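Local coordinates for packaging protein UL32 (Human herpesvirus 8 type M, PDB 6XF9), which forms a pentameric zinc-binding ring required for herpesviral packaging and probably helps bring new capsids to nuclear replication compartments for cleavage and packaging of viral DNA, at residues C415-L428 / I441-R453. Sequence-based numbering, arbitrary orientation.
Sequences CEVVQTLVFLFKGL and IIRELTAQLKRHR. With ZN (zinc ion), chain Q.
Cys-415 and His-452 meet at a shared zinc ion, which SG of Cys-415 binds at 2.3 Å and NE2 of His-452 at 2.1 Å; Cys-191 and Cys-192 complete the site. Val-418 lays its CG2 methyl over one face of the imidazole, 3.4 Å from the ring centroid, a CH-pi contact suited to a compact branched side chain. The second shell fixes the ring's rotation: ND1 of His-452 donates to Gln-448 O at 2.8 Å, leaving NE2 for the metal; that oxygen lies in the ring plane, while ND1 stands above the carbonyl plane. Cys-415 also N-caps helix 416-430, its thiolate accepting a long, weak but straight bond from Val-418 N. CD1 of Leu-421 rests on CG of Gln-448 (3.5 Å), whose bent chain turns NE2 to Glu-444 OE2 at 2.9 Å. With its CG anti to the backbone N (chi1 170°), Leu-445 brings CD2 against CB of Phe-425 at 3.6 Å, while Ile-441 packs on Leu-424 and Leu-428; branched aliphatics fill this buried seam without polar partners. Segments 416-428 and 441-451 run roughly antiparallel, axes at 142°, so zinc joins one's start to the other's end, and the helix N-terminus and capping N-H probably help stabilise the thiolate.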
ATOM      1  N   CYS D 415      10.337 -32.922  -3.372  1.00 40.01           N
ATOM      2  CA  CYS D 415      10.080 -31.705  -2.613  1.00 40.44           C
ATOM      3  C   CYS D 415       8.611 -31.350  -2.772  1.00 40.54           C
ATOM      4  O   CYS D 415       8.196 -30.949  -3.860  1.00 39.83           O
ATOM      5  CB  CYS D 415      10.967 -30.566  -3.085  1.00 39.92           C
ATOM      6  SG  CYS D 415      10.749 -29.095  -2.035  1.00 40.83           S
ATOM      7  N   GLU D 416       7.823 -31.502  -1.700  1.00 49.69           N
ATOM      8  CA  GLU D 416       6.391 -31.208  -1.809  1.00 50.28           C
ATOM      9  C   GLU D 416       6.144 -29.716  -1.991  1.00 50.06           C
ATOM     10  O   GLU D 416       5.142 -29.331  -2.603  1.00 50.19           O
ATOM     11  CB  GLU D 416       5.627 -31.749  -0.593  1.00 51.93           C
ATOM     12  CG  GLU D 416       4.146 -32.007  -0.877  1.00 53.13           C
ATOM     13  CD  GLU D 416       3.483 -32.987   0.119  1.00 55.13           C
ATOM     14  OE1 GLU D 416       4.108 -33.274   1.160  1.00 55.57           O
ATOM     15  OE2 GLU D 416       2.325 -33.443  -0.116  1.00 56.25           O
ATOM     16  N   VAL D 417       7.053 -28.864  -1.497  1.00 48.04           N
ATOM     17  CA  VAL D 417       6.931 -27.419  -1.726  1.00 47.52           C
ATOM     18  C   VAL D 417       6.973 -27.120  -3.213  1.00 46.05           C
ATOM     19  O   VAL D 417       6.013 -26.596  -3.776  1.00 46.33           O
ATOM     20  CB  VAL D 417       8.034 -26.645  -0.982  1.00 47.65           C
ATOM     21  CG1 VAL D 417       8.074 -25.209  -1.454  1.00 46.78           C
ATOM     22  CG2 VAL D 417       7.789 -26.701   0.510  1.00 49.26           C
ATOM     23  N   VAL D 418       8.051 -27.525  -3.887  1.00 33.37           N
ATOM     24  CA  VAL D 418       8.140 -27.308  -5.330  1.00 32.42           C
ATOM     25  C   VAL D 418       7.013 -28.030  -6.054  1.00 32.71           C
ATOM     26  O   VAL D 418       6.426 -27.494  -7.003  1.00 32.71           O
ATOM     27  CB  VAL D 418       9.511 -27.752  -5.860  1.00 32.14           C
ATOM     28  CG1 VAL D 418       9.460 -27.853  -7.349  1.00 31.83           C
ATOM     29  CG2 VAL D 418      10.570 -26.770  -5.467  1.00 32.25           C
ATOM     30  N   GLN D 419       6.659 -29.243  -5.615  1.00 41.32           N
ATOM     31  CA  GLN D 419       5.523 -29.909  -6.252  1.00 41.79           C
ATOM     32  C   GLN D 419       4.272 -29.044  -6.139  1.00 42.54           C
ATOM     33  O   GLN D 419       3.529 -28.878  -7.112  1.00 42.86           O
ATOM     34  CB  GLN D 419       5.279 -31.299  -5.653  1.00 42.48           C
ATOM     35  CG  GLN D 419       4.269 -32.130  -6.465  1.00 43.22           C
ATOM     36  CD  GLN D 419       3.476 -33.158  -5.620  1.00 44.85           C
ATOM     37  OE1 GLN D 419       3.350 -33.034  -4.398  1.00 45.67           O
ATOM     38  NE2 GLN D 419       2.934 -34.173  -6.287  1.00 45.50           N
ATOM     39  N   THR D 420       4.020 -28.479  -4.954  1.00 38.29           N
ATOM     40  CA  THR D 420       2.797 -27.697  -4.772  1.00 39.20           C
ATOM     41  C   THR D 420       2.796 -26.459  -5.654  1.00 38.34           C
ATOM     42  O   THR D 420       1.782 -26.139  -6.282  1.00 39.02           O
ATOM     43  CB  THR D 420       2.615 -27.309  -3.309  1.00 40.29           C
ATOM     44  OG1 THR D 420       2.460 -28.497  -2.520  1.00 41.58           O
ATOM     45  CG2 THR D 420       1.384 -26.458  -3.144  1.00 41.19           C
ATOM     46  N   LEU D 421       3.918 -25.738  -5.700  1.00 36.50           N
ATOM     47  CA  LEU D 421       3.982 -24.556  -6.548  1.00 35.89           C
ATOM     48  C   LEU D 421       3.802 -24.910  -8.016  1.00 35.73           C
ATOM     49  O   LEU D 421       3.170 -24.160  -8.765  1.00 36.03           O
ATOM     50  CB  LEU D 421       5.301 -23.818  -6.337  1.00 35.11           C
ATOM     51  CG  LEU D 421       5.361 -23.131  -4.984  1.00 35.55           C
ATOM     52  CD1 LEU D 421       6.746 -22.633  -4.753  1.00 35.06           C
ATOM     53  CD2 LEU D 421       4.367 -21.994  -4.959  1.00 36.17           C
ATOM     54  N   VAL D 422       4.290 -26.064  -8.443  1.00 41.51           N
ATOM     55  CA  VAL D 422       4.097 -26.438  -9.838  1.00 41.53           C
ATOM     56  C   VAL D 422       2.614 -26.615 -10.139  1.00 42.83           C
ATOM     57  O   VAL D 422       2.127 -26.194 -11.199  1.00 43.37           O
ATOM     58  CB  VAL D 422       4.908 -27.705 -10.152  1.00 41.19           C
ATOM     59  CG1 VAL D 422       4.503 -28.284 -11.491  1.00 41.77           C
ATOM     60  CG2 VAL D 422       6.393 -27.378 -10.110  1.00 40.34           C
ATOM     61  N   PHE D 423       1.861 -27.216  -9.208  1.00 42.66           N
ATOM     62  CA  PHE D 423       0.422 -27.397  -9.419  1.00 44.05           C
ATOM     63  C   PHE D 423      -0.349 -26.092  -9.313  1.00 44.28           C
ATOM     64  O   PHE D 423      -1.382 -25.929  -9.973  1.00 45.27           O
ATOM     65  CB  PHE D 423      -0.127 -28.414  -8.432  1.00 45.37           C
ATOM     66  CG  PHE D 423       0.036 -29.802  -8.906  1.00 45.70           C
ATOM     67  CD1 PHE D 423      -0.762 -30.279  -9.920  1.00 46.79           C
ATOM     68  CD2 PHE D 423       1.039 -30.601  -8.416  1.00 44.99           C
ATOM     69  CE1 PHE D 423      -0.595 -31.547 -10.410  1.00 47.21           C
ATOM     70  CE2 PHE D 423       1.213 -31.878  -8.912  1.00 45.22           C
ATOM     71  CZ  PHE D 423       0.390 -32.347  -9.908  1.00 46.20           C
ATOM     72  N   LEU D 424       0.085 -25.191  -8.440  1.00 40.78           N
ATOM     73  CA  LEU D 424      -0.512 -23.865  -8.400  1.00 40.79           C
ATOM     74  C   LEU D 424      -0.338 -23.148  -9.741  1.00 40.31           C
ATOM     75  O   LEU D 424      -1.310 -22.642 -10.315  1.00 40.99           O
ATOM     76  CB  LEU D 424       0.102 -23.080  -7.237  1.00 40.25           C
ATOM     77  CG  LEU D 424      -0.685 -23.224  -5.913  1.00 41.49           C
ATOM     78  CD1 LEU D 424      -1.061 -24.653  -5.560  1.00 42.60           C
ATOM     79  CD2 LEU D 424       0.093 -22.624  -4.762  1.00 41.11           C
ATOM     80  N   PHE D 425       0.878 -23.181 -10.303  1.00 42.78           N
ATOM     81  CA  PHE D 425       1.147 -22.516 -11.580  1.00 42.31           C
ATOM     82  C   PHE D 425       0.334 -23.127 -12.719  1.00 43.37           C
ATOM     83  O   PHE D 425      -0.341 -22.412 -13.466  1.00 44.03           O
ATOM     84  CB  PHE D 425       2.641 -22.580 -11.883  1.00 41.45           C
ATOM     85  CG  PHE D 425       3.020 -21.994 -13.215  1.00 41.53           C
ATOM     86  CD1 PHE D 425       3.243 -20.638 -13.356  1.00 41.34           C
ATOM     87  CD2 PHE D 425       3.189 -22.808 -14.316  1.00 42.01           C
ATOM     88  CE1 PHE D 425       3.609 -20.102 -14.578  1.00 41.58           C
ATOM     89  CE2 PHE D 425       3.560 -22.288 -15.538  1.00 42.37           C
ATOM     90  CZ  PHE D 425       3.769 -20.927 -15.669  1.00 42.18           C
ATOM     91  N   LYS D 426       0.366 -24.450 -12.874  1.00 43.57           N
ATOM     92  CA  LYS D 426      -0.489 -25.059 -13.890  1.00 44.77           C
ATOM     93  C   LYS D 426      -1.949 -24.665 -13.682  1.00 45.90           C
ATOM     94  O   LYS D 426      -2.743 -24.667 -14.633  1.00 46.88           O
ATOM     95  CB  LYS D 426      -0.323 -26.581 -13.885  1.00 45.33           C
ATOM     96  CG  LYS D 426       1.069 -27.039 -14.283  1.00 44.27           C
ATOM     97  CD  LYS D 426       1.557 -26.332 -15.546  1.00 44.18           C
ATOM     98  CE  LYS D 426       1.114 -27.077 -16.775  1.00 45.41           C
ATOM     99  NZ  LYS D 426       1.265 -26.280 -18.011  1.00 45.98           N
ATOM    100  N   GLY D 427      -2.331 -24.384 -12.434  1.00 58.72           N
ATOM    101  CA  GLY D 427      -3.701 -23.981 -12.155  1.00 59.64           C
ATOM    102  C   GLY D 427      -4.024 -22.583 -12.640  1.00 59.30           C
ATOM    103  O   GLY D 427      -5.096 -22.345 -13.204  1.00 60.28           O
ATOM    104  N   LEU D 428      -3.125 -21.626 -12.402  1.00 51.07           N
ATOM    105  CA  LEU D 428      -3.400 -20.288 -12.907  1.00 50.92           C
ATOM    106  C   LEU D 428      -3.426 -20.288 -14.431  1.00 51.25           C
ATOM    107  O   LEU D 428      -4.167 -19.513 -15.044  1.00 51.87           O
ATOM    108  CB  LEU D 428      -2.371 -19.282 -12.371  1.00 49.58           C
ATOM    109  CG  LEU D 428      -0.903 -19.354 -12.755  1.00 48.61           C
ATOM    110  CD1 LEU D 428      -0.635 -18.870 -14.167  1.00 48.81           C
ATOM    111  CD2 LEU D 428      -0.122 -18.486 -11.809  1.00 47.84           C
ATOM    112  N   ILE D 441       1.933 -16.350  -6.990  1.00 48.83           N
ATOM    113  CA  ILE D 441       2.440 -17.678  -7.300  1.00 48.45           C
ATOM    114  C   ILE D 441       3.686 -17.578  -8.174  1.00 47.99           C
ATOM    115  O   ILE D 441       4.733 -18.168  -7.876  1.00 47.78           O
ATOM    116  CB  ILE D 441       1.331 -18.500  -7.972  1.00 49.06           C
ATOM    117  CG1 ILE D 441       0.181 -18.709  -6.989  1.00 49.89           C
ATOM    118  CG2 ILE D 441       1.871 -19.810  -8.437  1.00 49.09           C
ATOM    119  CD1 ILE D 441      -1.071 -19.327  -7.590  1.00 50.74           C
ATOM    120  N   ILE D 442       3.609 -16.777  -9.235  1.00 46.86           N
ATOM    121  CA  ILE D 442       4.719 -16.652 -10.177  1.00 46.52           C
ATOM    122  C   ILE D 442       5.989 -16.173  -9.480  1.00 46.17           C
ATOM    123  O   ILE D 442       7.089 -16.643  -9.788  1.00 46.29           O
ATOM    124  CB  ILE D 442       4.319 -15.725 -11.339  1.00 46.82           C
ATOM    125  CG1 ILE D 442       3.369 -16.465 -12.268  1.00 47.18           C
ATOM    126  CG2 ILE D 442       5.552 -15.244 -12.063  1.00 46.92           C
ATOM    127  CD1 ILE D 442       2.712 -15.598 -13.296  1.00 47.89           C
ATOM    128  N   ARG D 443       5.878 -15.209  -8.565  1.00 60.23           N
ATOM    129  CA  ARG D 443       7.093 -14.715  -7.911  1.00 60.06           C
ATOM    130  C   ARG D 443       7.639 -15.733  -6.910  1.00 59.95           C
ATOM    131  O   ARG D 443       8.860 -15.885  -6.783  1.00 60.03           O
ATOM    132  CB  ARG D 443       6.869 -13.309  -7.322  1.00 60.35           C
ATOM    133  CG  ARG D 443       6.618 -13.125  -5.842  1.00 60.63           C
ATOM    134  CD  ARG D 443       6.643 -11.610  -5.460  1.00 60.86           C
ATOM    135  NE  ARG D 443       5.736 -10.790  -6.280  1.00 61.30           N
ATOM    136  CZ  ARG D 443       6.133  -9.892  -7.189  1.00 61.41           C
ATOM    137  NH1 ARG D 443       7.432  -9.688  -7.413  1.00 61.36           N
ATOM    138  NH2 ARG D 443       5.230  -9.200  -7.886  1.00 61.53           N
ATOM    139  N   GLU D 444       6.775 -16.418  -6.158  1.00 53.70           N
ATOM    140  CA  GLU D 444       7.290 -17.462  -5.262  1.00 53.75           C
ATOM    141  C   GLU D 444       7.856 -18.644  -6.048  1.00 53.45           C
ATOM    142  O   GLU D 444       8.842 -19.260  -5.639  1.00 53.52           O
ATOM    143  CB  GLU D 444       6.197 -17.931  -4.301  1.00 54.07           C
ATOM    144  CG  GLU D 444       6.656 -18.951  -3.269  1.00 54.40           C
ATOM    145  CD  GLU D 444       7.765 -18.447  -2.347  1.00 54.82           C
ATOM    146  OE1 GLU D 444       7.888 -17.214  -2.187  1.00 54.98           O
ATOM    147  OE2 GLU D 444       8.491 -19.286  -1.750  1.00 55.10           O
ATOM    148  N   LEU D 445       7.219 -19.003  -7.158  1.00 40.25           N
ATOM    149  CA  LEU D 445       7.716 -20.101  -7.974  1.00 39.93           C
ATOM    150  C   LEU D 445       9.057 -19.770  -8.601  1.00 40.14           C
ATOM    151  O   LEU D 445       9.922 -20.641  -8.732  1.00 40.42           O
ATOM    152  CB  LEU D 445       6.692 -20.439  -9.048  1.00 40.27           C
ATOM    153  CG  LEU D 445       7.158 -21.405 -10.127  1.00 40.39           C
ATOM    154  CD1 LEU D 445       7.662 -22.721  -9.531  1.00 40.12           C
ATOM    155  CD2 LEU D 445       5.978 -21.658 -11.011  1.00 40.74           C
ATOM    156  N   THR D 446       9.242 -18.534  -9.052  1.00 44.07           N
ATOM    157  CA  THR D 446      10.548 -18.165  -9.589  1.00 44.42           C
ATOM    158  C   THR D 446      11.630 -18.255  -8.524  1.00 44.54           C
ATOM    159  O   THR D 446      12.737 -18.730  -8.793  1.00 45.15           O
ATOM    160  CB  THR D 446      10.496 -16.771 -10.182  1.00 44.60           C
ATOM    161  OG1 THR D 446       9.453 -16.729 -11.160  1.00 44.85           O
ATOM    162  CG2 THR D 446      11.793 -16.473 -10.864  1.00 45.57           C
ATOM    163  N   ALA D 447      11.331 -17.789  -7.307  1.00 42.39           N
ATOM    164  CA  ALA D 447      12.307 -17.854  -6.221  1.00 42.55           C
ATOM    165  C   ALA D 447      12.702 -19.291  -5.932  1.00 42.82           C
ATOM    166  O   ALA D 447      13.887 -19.602  -5.785  1.00 43.48           O
ATOM    167  CB  ALA D 447      11.760 -17.185  -4.965  1.00 42.36           C
ATOM    168  N   GLN D 448      11.719 -20.194  -5.844  1.00 47.91           N
ATOM    169  CA  GLN D 448      12.047 -21.585  -5.549  1.00 47.80           C
ATOM    170  C   GLN D 448      12.778 -22.246  -6.707  1.00 48.04           C
ATOM    171  O   GLN D 448      13.725 -23.008  -6.491  1.00 48.71           O
ATOM    172  CB  GLN D 448      10.783 -22.352  -5.232  1.00 47.46           C
ATOM    173  CG  GLN D 448      10.033 -21.780  -4.075  1.00 47.68           C
ATOM    174  CD  GLN D 448      10.652 -22.138  -2.756  1.00 48.19           C
ATOM    175  OE1 GLN D 448      11.689 -22.809  -2.693  1.00 48.43           O
ATOM    176  NE2 GLN D 448      10.001 -21.712  -1.680  1.00 48.78           N
ATOM    177  N   LEU D 449      12.388 -21.945  -7.945  1.00 37.75           N
ATOM    178  CA  LEU D 449      13.116 -22.508  -9.080  1.00 38.37           C
ATOM    179  C   LEU D 449      14.608 -22.222  -8.985  1.00 39.38           C
ATOM    180  O   LEU D 449      15.430 -23.102  -9.258  1.00 40.20           O
ATOM    181  CB  LEU D 449      12.556 -21.969 -10.397  1.00 38.53           C
ATOM    182  CG  LEU D 449      11.251 -22.628 -10.790  1.00 37.89           C
ATOM    183  CD1 LEU D 449      10.884 -22.181 -12.169  1.00 38.54           C
ATOM    184  CD2 LEU D 449      11.474 -24.110 -10.760  1.00 37.90           C
ATOM    185  N   LYS D 450      14.984 -20.994  -8.602  1.00 58.71           N
ATOM    186  CA  LYS D 450      16.413 -20.666  -8.525  1.00 59.91           C
ATOM    187  C   LYS D 450      17.053 -21.357  -7.330  1.00 60.26           C
ATOM    188  O   LYS D 450      18.183 -21.859  -7.415  1.00 61.47           O
ATOM    189  CB  LYS D 450      16.611 -19.151  -8.441  1.00 59.88           C
ATOM    190  CG  LYS D 450      16.049 -18.424  -9.666  1.00 60.27           C
ATOM    191  CD  LYS D 450      16.315 -16.913  -9.671  1.00 60.74           C
ATOM    192  CE  LYS D 450      15.504 -16.192 -10.773  1.00 60.68           C
ATOM    193  NZ  LYS D 450      15.814 -16.618 -12.183  1.00 62.04           N
ATOM    194  N   ARG D 451      16.331 -21.390  -6.207  1.00 49.79           N
ATOM    195  CA  ARG D 451      16.812 -22.030  -4.991  1.00 49.97           C
ATOM    196  C   ARG D 451      17.050 -23.525  -5.181  1.00 50.33           C
ATOM    197  O   ARG D 451      17.873 -24.115  -4.472  1.00 51.27           O
ATOM    198  CB  ARG D 451      15.799 -21.754  -3.884  1.00 49.29           C
ATOM    199  CG  ARG D 451      16.271 -22.066  -2.522  1.00 50.13           C
ATOM    200  CD  ARG D 451      15.369 -21.425  -1.512  1.00 49.76           C
ATOM    201  NE  ARG D 451      15.441 -22.144  -0.253  1.00 50.56           N
ATOM    202  CZ  ARG D 451      14.495 -22.986   0.146  1.00 50.60           C
ATOM    203  NH1 ARG D 451      13.437 -23.182  -0.650  1.00 49.58           N
ATOM    204  NH2 ARG D 451      14.610 -23.632   1.317  1.00 51.55           N
ATOM    205  N   HIS D 452      16.345 -24.161  -6.117  1.00 49.06           N
ATOM    206  CA  HIS D 452      16.502 -25.587  -6.385  1.00 49.19           C
ATOM    207  C   HIS D 452      17.351 -25.852  -7.618  1.00 50.40           C
ATOM    208  O   HIS D 452      17.361 -26.983  -8.117  1.00 50.53           O
ATOM    209  CB  HIS D 452      15.143 -26.260  -6.550  1.00 47.86           C
ATOM    210  CG  HIS D 452      14.355 -26.321  -5.283  1.00 47.36           C
ATOM    211  ND1 HIS D 452      13.570 -25.279  -4.847  1.00 47.02           N
ATOM    212  CD2 HIS D 452      14.246 -27.291  -4.345  1.00 47.64           C
ATOM    213  CE1 HIS D 452      13.013 -25.602  -3.693  1.00 47.04           C
ATOM    214  NE2 HIS D 452      13.407 -26.819  -3.368  1.00 47.42           N
ATOM    215  N   ARG D 453      18.034 -24.820  -8.141  1.00 58.79           N
ATOM    216  CA  ARG D 453      18.922 -24.943  -9.307  1.00 60.19           C
ATOM    217  C   ARG D 453      18.221 -25.537 -10.528  1.00 60.04           C
ATOM    218  O   ARG D 453      18.785 -26.366 -11.243  1.00 61.30           O
ATOM    219  CB  ARG D 453      20.182 -25.737  -8.954  1.00 61.81           C
ATOM    220  CG  ARG D 453      20.821 -25.252  -7.642  1.00 62.30           C
ATOM    221  CD  ARG D 453      22.106 -25.987  -7.276  1.00 64.20           C
ATOM    222  NE  ARG D 453      21.949 -26.640  -5.982  1.00 63.90           N
ATOM    223  CZ  ARG D 453      22.009 -27.957  -5.782  1.00 64.25           C
ATOM    224  NH1 ARG D 453      22.258 -28.795  -6.793  1.00 64.98           N
ATOM    225  NH2 ARG D 453      21.830 -28.434  -4.558  1.00 63.81           N
TER
HETATM  226 ZN    ZN Q 503      12.810 -28.155  -1.930  1.00 50.77          ZN